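Local atomic coordinates of cephalosporin hydroxylase CMCI (Streptomyces clavuligerus, PDB entry 2BR4), a protein that probably takes part in cephamycin biosynthesis, and binds S-adenosylmethionine and magnesium in a fold shared with methyltransferases. Residues I85-V90 against I156-A161; Y182-D187 against R226-R231. The protein carries 1 engineered substitution. One frame throughout, in Å; residues are numbered along the deposited sequence.

Contact 1 (I85-V90 against I156-A161); sequences IVELGV and IFIDDA. With SAM (S-adenosylmethionine), chain V.
Glu87 OE2, beside the carboxylate of Asp160, is gripped by three groups: a salt bridge from Lys65 NZ and weak hydrogen bonds from Ser95 OG and, at 3.4 Å, the amino N of S-adenosylmethionine. Across the contact Glu87 OE1 lies 3.0 Å from Asp160 OD2, two acceptors whose carboxylate planes are turned 48° apart. Lys65 also pairs with Asp160 OD2, so one ammonium bridges both acids. A bend at chi2 (-82°) folds the Glu87 chain over, putting OE1 beside CG2 of Ile158. The cofactor's amino N makes its firmer bond to Gly89 O, at 3.0 Å. Behind this site the strands run parallel, joined by Val86 N to Ile156 O at 2.8 Å, Ile158 N to Val86 O and Leu88 N to Ile158 O. On the face of Val86 and Leu88, the Phe157 ring takes Val86 CB on CD1 and Leu88 CD1 on CE2. At the strand end, Asp159 OD2 accepts from Ala161 N in an Asx turn, while its OD1 is hydrogen-bonded to Thr165 OG1; Ala161 CB reaches the adenine. The grouped acids, tied by Lys65, probably suit this pocket to the positively charged cofactor amine and to magnesium, whose site includes Asp160.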
loop_
_atom_site.group_PDB
_atom_site.type_symbol
_atom_site.label_atom_id
_atom_site.label_comp_id
_atom_site.label_asym_id
_atom_site.label_seq_id
_atom_site.Cartn_x
_atom_site.Cartn_y
_atom_site.Cartn_z
ATOM N N ILE E 85 -32.808 -4.954 -21.963
ATOM C CA ILE E 85 -31.656 -5.368 -21.169
ATOM C C ILE E 85 -31.799 -6.857 -20.892
ATOM O O ILE E 85 -32.717 -7.262 -20.188
ATOM C CB ILE E 85 -31.593 -4.596 -19.834
ATOM C CG1 ILE E 85 -31.331 -3.113 -20.082
ATOM C CG2 ILE E 85 -30.497 -5.168 -18.923
ATOM C CD1 ILE E 85 -31.694 -2.227 -18.906
ATOM N N VAL E 86 -30.911 -7.665 -21.466
ATOM C CA VAL E 86 -30.857 -9.096 -21.189
ATOM C C VAL E 86 -29.857 -9.343 -20.060
ATOM O O VAL E 86 -28.839 -8.656 -19.954
ATOM C CB VAL E 86 -30.428 -9.918 -22.436
ATOM C CG1 VAL E 86 -30.633 -11.406 -22.196
ATOM C CG2 VAL E 86 -31.199 -9.489 -23.674
ATOM N N GLU E 87 -30.154 -10.326 -19.218
ATOM C CA GLU E 87 -29.291 -10.682 -18.105
ATOM C C GLU E 87 -29.162 -12.191 -18.052
ATOM O O GLU E 87 -30.027 -12.860 -17.516
ATOM C CB GLU E 87 -29.853 -10.156 -16.776
ATOM C CG GLU E 87 -29.130 -8.936 -16.217
ATOM C CD GLU E 87 -27.871 -9.290 -15.454
ATOM O OE1 GLU E 87 -27.054 -10.079 -15.974
ATOM O OE2 GLU E 87 -27.687 -8.775 -14.334
ATOM N N LEU E 88 -28.094 -12.716 -18.650
ATOM C CA LEU E 88 -27.707 -14.117 -18.468
ATOM C C LEU E 88 -27.387 -14.343 -17.003
ATOM O O LEU E 88 -26.691 -13.541 -16.407
ATOM C CB LEU E 88 -26.474 -14.449 -19.311
ATOM C CG LEU E 88 -26.713 -15.105 -20.667
ATOM C CD1 LEU E 88 -25.383 -15.413 -21.344
ATOM C CD2 LEU E 88 -27.516 -16.369 -20.480
ATOM N N GLY E 89 -27.887 -15.429 -16.421
ATOM C CA GLY E 89 -27.761 -15.657 -14.988
ATOM C C GLY E 89 -28.576 -14.676 -14.162
ATOM O O GLY E 89 -28.323 -13.471 -14.200
ATOM N N VAL E 90 -29.538 -15.199 -13.397
ATOM C CA VAL E 90 -30.523 -14.378 -12.671
ATOM C C VAL E 90 -30.326 -14.390 -11.140
ATOM O O VAL E 90 -30.421 -13.338 -10.484
ATOM C CB VAL E 90 -31.971 -14.853 -13.005
ATOM C CG1 VAL E 90 -32.997 -14.247 -12.051
ATOM C CG2 VAL E 90 -32.324 -14.516 -14.454
ATOM N N ILE E 156 -28.742 -4.122 -24.275
ATOM C CA ILE E 156 -27.577 -4.410 -23.435
ATOM C C ILE E 156 -27.661 -5.869 -22.995
ATOM O O ILE E 156 -28.614 -6.273 -22.340
ATOM C CB ILE E 156 -27.521 -3.477 -22.210
ATOM C CG1 ILE E 156 -27.375 -2.017 -22.654
ATOM C CG2 ILE E 156 -26.355 -3.865 -21.289
ATOM C CD1 ILE E 156 -27.567 -1.006 -21.546
ATOM N N PHE E 157 -26.655 -6.648 -23.376
ATOM C CA PHE E 157 -26.603 -8.072 -23.100
ATOM C C PHE E 157 -25.495 -8.284 -22.076
ATOM O O PHE E 157 -24.339 -7.940 -22.337
ATOM C CB PHE E 157 -26.293 -8.830 -24.400
ATOM C CG PHE E 157 -26.472 -10.320 -24.303
ATOM C CD1 PHE E 157 -27.639 -10.924 -24.750
ATOM C CD2 PHE E 157 -25.468 -11.120 -23.773
ATOM C CE1 PHE E 157 -27.801 -12.308 -24.662
ATOM C CE2 PHE E 157 -25.622 -12.501 -23.688
ATOM C CZ PHE E 157 -26.787 -13.094 -24.130
ATOM N N ILE E 158 -25.853 -8.853 -20.925
ATOM C CA ILE E 158 -24.939 -9.000 -19.791
ATOM C C ILE E 158 -24.712 -10.474 -19.456
ATOM O O ILE E 158 -25.644 -11.189 -19.089
ATOM C CB ILE E 158 -25.510 -8.279 -18.545
ATOM C CG1 ILE E 158 -25.823 -6.815 -18.855
ATOM C CG2 ILE E 158 -24.526 -8.350 -17.390
ATOM C CD1 ILE E 158 -26.692 -6.133 -17.807
ATOM N N ASP E 159 -23.468 -10.923 -19.580
ATOM C CA ASP E 159 -23.091 -12.251 -19.120
ATOM C C ASP E 159 -22.797 -12.276 -17.620
ATOM O O ASP E 159 -21.793 -11.732 -17.159
ATOM C CB ASP E 159 -21.872 -12.765 -19.878
ATOM C CG ASP E 159 -21.580 -14.216 -19.563
ATOM O OD1 ASP E 159 -20.433 -14.673 -19.779
ATOM O OD2 ASP E 159 -22.456 -14.975 -19.091
ATOM N N ASP E 160 -23.678 -12.922 -16.867
ATOM C CA ASP E 160 -23.470 -13.140 -15.437
ATOM C C ASP E 160 -23.529 -14.616 -15.064
ATOM O O ASP E 160 -23.709 -14.944 -13.903
ATOM C CB ASP E 160 -24.497 -12.355 -14.632
ATOM C CG ASP E 160 -23.966 -11.036 -14.159
ATOM O OD1 ASP E 160 -22.959 -11.030 -13.409
ATOM O OD2 ASP E 160 -24.505 -9.957 -14.493
ATOM N N ALA E 161 -23.363 -15.490 -16.054
ATOM C CA ALA E 161 -23.337 -16.941 -15.860
ATOM C C ALA E 161 -21.964 -17.548 -16.201
ATOM O O ALA E 161 -21.581 -18.589 -15.657
ATOM C CB ALA E 161 -24.424 -17.593 -16.712
HETATM N N SAM V . -28.114 -11.289 -12.152
HETATM C CA SAM V . -27.460 -11.533 -10.871
HETATM C C SAM V . -27.214 -10.218 -10.130
HETATM O O SAM V . -26.344 -9.429 -10.497
HETATM O OXT SAM V . -27.881 -9.898 -9.141
HETATM C CB SAM V . -26.144 -12.279 -11.098
HETATM C CG SAM V . -26.282 -13.781 -11.386
HETATM S SD SAM V . -25.310 -14.851 -10.282
HETATM C CE SAM V . -23.664 -14.123 -10.483
HETATM C "C5'" SAM V . -25.021 -16.368 -11.232
HETATM C "C4'" SAM V . -26.266 -17.094 -11.720
HETATM O "O4'" SAM V . -25.935 -17.758 -12.925
HETATM C "C3'" SAM V . -26.770 -18.156 -10.746
HETATM O "O3'" SAM V . -28.134 -17.953 -10.473
HETATM C "C2'" SAM V . -26.547 -19.484 -11.447
HETATM O "O2'" SAM V . -27.593 -20.412 -11.259
HETATM C "C1'" SAM V . -26.452 -19.075 -12.907
HETATM N N9 SAM V . -25.664 -20.037 -13.711
HETATM C C8 SAM V . -24.449 -20.608 -13.416
HETATM N N7 SAM V . -24.110 -21.434 -14.434
HETATM C C5 SAM V . -25.088 -21.402 -15.373
HETATM C C6 SAM V . -25.258 -22.041 -16.604
HETATM N N6 SAM V . -24.345 -22.885 -17.075
HETATM N N1 SAM V . -26.393 -21.791 -17.349
HETATM C C2 SAM V . -27.360 -20.922 -16.887
HETATM N N3 SAM V . -27.187 -20.288 -15.675
HETATM C C4 SAM V . -26.074 -20.526 -14.928
#

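Contact 2 (Y182-D187 against R226-R231); sequences YFIIED and RGVLRR. With MG (magnesium ion), chain U.
Tyr182 and Arg230 face each other as a non-hydrogen-bonded antiparallel pair, their side chains side by side and pointing the same way. Arg230 CB sits over one face of the ring in a CH-pi contact, 4.0 Å from the centroid of the Tyr182 ring and 14° off its normal. Farther along, Arg230 CD rests 3.5 Å from Tyr182 CZ, and NH1 gives the hydroxyl a weak, bent bond, with the guanidinium turned 44° from the ring. With chi1 at 62°, Arg230 CG lies between its backbone N and carbonyl carbon, and the extended chain beyond runs along the tyrosine. Val228 CG1 meets the ring at its edge, 3.6 Å from Tyr182 CD2. Replacing Tyr182 by an alanine is likely to leave the aliphatic part of Arg230 without the ring it lies along, Val228 CG1 without its edge contact and Asp214 without its hydroxyl partner.

The backbones hold these groups in place: Phe183 N bonds to Leu229 O at 3.0 Å, Leu229 N returns to Phe183 O, and Ile185 N bonds to Gly227 O.

Farther out, Tyr182 OH is hydrogen-bonded to Asp214, while Arg230 NH2 forms a salt bridge with Asp35 of the second subunit. Helix 67-80 covers the face bearing Tyr182, Ile184 and Val228 through Met76; helix 165-175 packs on Phe183 and Leu229. Past the strand end, Asp187 OD2 binds magnesium at 2.4 Å. The strand order 3-2-1-4-5-7-6, with the seventh strand antiparallel and set between the fifth and sixth, is that of the class I methyltransferase fold; 182-185 is the fifth strand, 228-230 the seventh and 212-214 the sixth.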
loop_
_atom_site.group_PDB
_atom_site.type_symbol
_atom_site.label_atom_id
_atom_site.label_comp_id
_atom_site.label_asym_id
_atom_site.label_seq_id
_atom_site.Cartn_x
_atom_site.Cartn_y
_atom_site.Cartn_z
ATOM N N TYR E 182 -24.401 -3.080 -26.322
ATOM C CA TYR E 182 -23.313 -3.574 -25.473
ATOM C C TYR E 182 -23.353 -5.098 -25.284
ATOM O O TYR E 182 -24.417 -5.726 -25.345
ATOM C CB TYR E 182 -23.350 -2.873 -24.109
ATOM C CG TYR E 182 -22.875 -1.432 -24.148
ATOM C CD1 TYR E 182 -23.680 -0.426 -24.663
ATOM C CD2 TYR E 182 -21.617 -1.082 -23.680
ATOM C CE1 TYR E 182 -23.249 0.899 -24.704
ATOM C CE2 TYR E 182 -21.175 0.237 -23.721
ATOM C CZ TYR E 182 -21.994 1.222 -24.229
ATOM O OH TYR E 182 -21.557 2.530 -24.272
ATOM N N PHE E 183 -22.168 -5.683 -25.111
ATOM C CA PHE E 183 -22.008 -7.047 -24.621
ATOM C C PHE E 183 -21.036 -6.983 -23.444
ATOM O O PHE E 183 -19.834 -6.825 -23.622
ATOM C CB PHE E 183 -21.484 -7.974 -25.719
ATOM C CG PHE E 183 -21.618 -9.448 -25.395
ATOM C CD1 PHE E 183 -22.602 -10.218 -25.997
ATOM C CD2 PHE E 183 -20.751 -10.064 -24.499
ATOM C CE1 PHE E 183 -22.724 -11.571 -25.705
ATOM C CE2 PHE E 183 -20.872 -11.419 -24.208
ATOM C CZ PHE E 183 -21.860 -12.168 -24.811
ATOM N N ILE E 184 -21.577 -7.094 -22.238
ATOM C CA ILE E 184 -20.803 -6.928 -21.021
ATOM C C ILE E 184 -20.534 -8.273 -20.355
ATOM O O ILE E 184 -21.456 -9.012 -20.032
ATOM C CB ILE E 184 -21.540 -5.965 -20.078
ATOM C CG1 ILE E 184 -21.618 -4.581 -20.734
ATOM C CG2 ILE E 184 -20.830 -5.867 -18.734
ATOM C CD1 ILE E 184 -22.605 -3.643 -20.102
ATOM N N ILE E 185 -19.250 -8.580 -20.176
ATOM C CA ILE E 185 -18.811 -9.763 -19.443
ATOM C C ILE E 185 -18.381 -9.358 -18.033
ATOM O O ILE E 185 -17.306 -8.791 -17.843
ATOM C CB ILE E 185 -17.645 -10.445 -20.181
ATOM C CG1 ILE E 185 -18.084 -10.897 -21.580
ATOM C CG2 ILE E 185 -17.122 -11.640 -19.368
ATOM C CD1 ILE E 185 -16.917 -11.181 -22.544
ATOM N N GLU E 186 -19.224 -9.649 -17.050
ATOM C CA GLU E 186 -18.922 -9.313 -15.665
ATOM C C GLU E 186 -17.953 -10.330 -15.064
ATOM O O GLU E 186 -17.978 -11.504 -15.417
ATOM C CB GLU E 186 -20.209 -9.208 -14.829
ATOM C CG GLU E 186 -21.188 -8.144 -15.342
ATOM C CD GLU E 186 -22.326 -7.805 -14.372
ATOM O OE1 GLU E 186 -22.426 -8.399 -13.281
ATOM O OE2 GLU E 186 -23.141 -6.921 -14.704
ATOM N N ASP E 187 -17.051 -9.824 -14.221
ATOM C CA ASP E 187 -16.191 -10.600 -13.316
ATOM C C ASP E 187 -15.030 -11.390 -13.920
ATOM O O ASP E 187 -13.940 -11.393 -13.351
ATOM C CB ASP E 187 -17.035 -11.536 -12.453
ATOM C CG ASP E 187 -18.066 -10.797 -11.659
ATOM O OD1 ASP E 187 -17.657 -9.956 -10.824
ATOM O OD2 ASP E 187 -19.299 -10.974 -11.819
ATOM N N ARG E 226 -12.365 -4.191 -17.637
ATOM C CA ARG E 226 -11.999 -4.551 -19.013
ATOM C C ARG E 226 -12.961 -5.556 -19.662
ATOM O O ARG E 226 -12.536 -6.499 -20.320
ATOM C CB ARG E 226 -10.555 -5.076 -19.066
ATOM C CG ARG E 226 -9.493 -4.092 -18.573
ATOM C CD ARG E 226 -8.166 -4.757 -18.229
ATOM N NE ARG E 226 -8.221 -5.466 -16.947
ATOM C CZ ARG E 226 -7.330 -6.373 -16.530
ATOM N NH1 ARG E 226 -6.286 -6.712 -17.285
ATOM N NH2 ARG E 226 -7.484 -6.941 -15.336
ATOM N N GLY E 227 -14.257 -5.330 -19.483
ATOM C CA GLY E 227 -15.277 -6.230 -19.999
ATOM C C GLY E 227 -16.540 -5.552 -20.504
ATOM O O GLY E 227 -17.559 -6.206 -20.680
ATOM N N VAL E 228 -16.482 -4.246 -20.742
ATOM C CA VAL E 228 -17.608 -3.524 -21.311
ATOM C C VAL E 228 -17.334 -3.370 -22.794
ATOM O O VAL E 228 -16.571 -2.501 -23.198
ATOM C CB VAL E 228 -17.798 -2.146 -20.640
ATOM C CG1 VAL E 228 -18.926 -1.348 -21.311
ATOM C CG2 VAL E 228 -18.082 -2.319 -19.168
ATOM N N LEU E 229 -17.945 -4.240 -23.594
ATOM C CA LEU E 229 -17.800 -4.206 -25.046
ATOM C C LEU E 229 -19.052 -3.660 -25.716
ATOM O O LEU E 229 -20.088 -3.519 -25.073
ATOM C CB LEU E 229 -17.513 -5.605 -25.587
ATOM C CG LEU E 229 -16.494 -6.447 -24.821
ATOM C CD1 LEU E 229 -16.247 -7.735 -25.579
ATOM C CD2 LEU E 229 -15.196 -5.698 -24.604
ATOM N N ARG E 230 -18.951 -3.356 -27.007
ATOM C CA ARG E 230 -20.095 -2.880 -27.789
ATOM C C ARG E 230 -19.850 -2.939 -29.294
ATOM O O ARG E 230 -18.711 -2.916 -29.745
ATOM C CB ARG E 230 -20.500 -1.458 -27.378
ATOM C CG ARG E 230 -19.448 -0.385 -27.588
ATOM C CD ARG E 230 -19.894 0.963 -27.058
ATOM N NE ARG E 230 -19.114 2.093 -27.568
ATOM C CZ ARG E 230 -19.545 3.359 -27.603
ATOM N NH1 ARG E 230 -20.760 3.685 -27.165
ATOM N NH2 ARG E 230 -18.761 4.315 -28.074
ATOM N N ARG E 231 -20.939 -2.991 -30.059
ATOM C CA ARG E 231 -20.894 -3.216 -31.503
ATOM C C ARG E 231 -20.609 -1.907 -32.258
ATOM O O ARG E 231 -21.477 -1.343 -32.925
ATOM C CB ARG E 231 -22.213 -3.860 -31.957
ATOM C CG ARG E 231 -22.234 -4.392 -33.388
ATOM C CD ARG E 231 -21.236 -5.507 -33.657
ATOM N NE ARG E 231 -21.002 -5.683 -35.089
ATOM C CZ ARG E 231 -21.802 -6.361 -35.913
ATOM N NH1 ARG E 231 -22.913 -6.943 -35.460
ATOM N NH2 ARG E 231 -21.483 -6.459 -37.203
HETATM MG MG MG U . -21.157 -12.409 -11.459
#

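Contacts 1 and 2 are both buried and belong to one mixed sheet, in which strands 155-159 and 182-185 are neighbours; Asp159 N probably bonds to Ile184 O, and the Phe157 and Phe183 rings meet. Contact 1 is the more central, a parallel pairing whose strand ends carry the cofactor and acid cluster. Contact 2 is antiparallel and farther out, and its Arg230 end reaches the second subunit. Their chemistry diverges accordingly: polar side chains meeting across contact 1 are acids at the ligand pocket, whereas across contact 2 a tyrosine lies along an arginine. Asp160 and Glu186 bring like charges together, with Lys65 paired to both, and Asp160 and Asp187, one from each contact, both belong to the magnesium site.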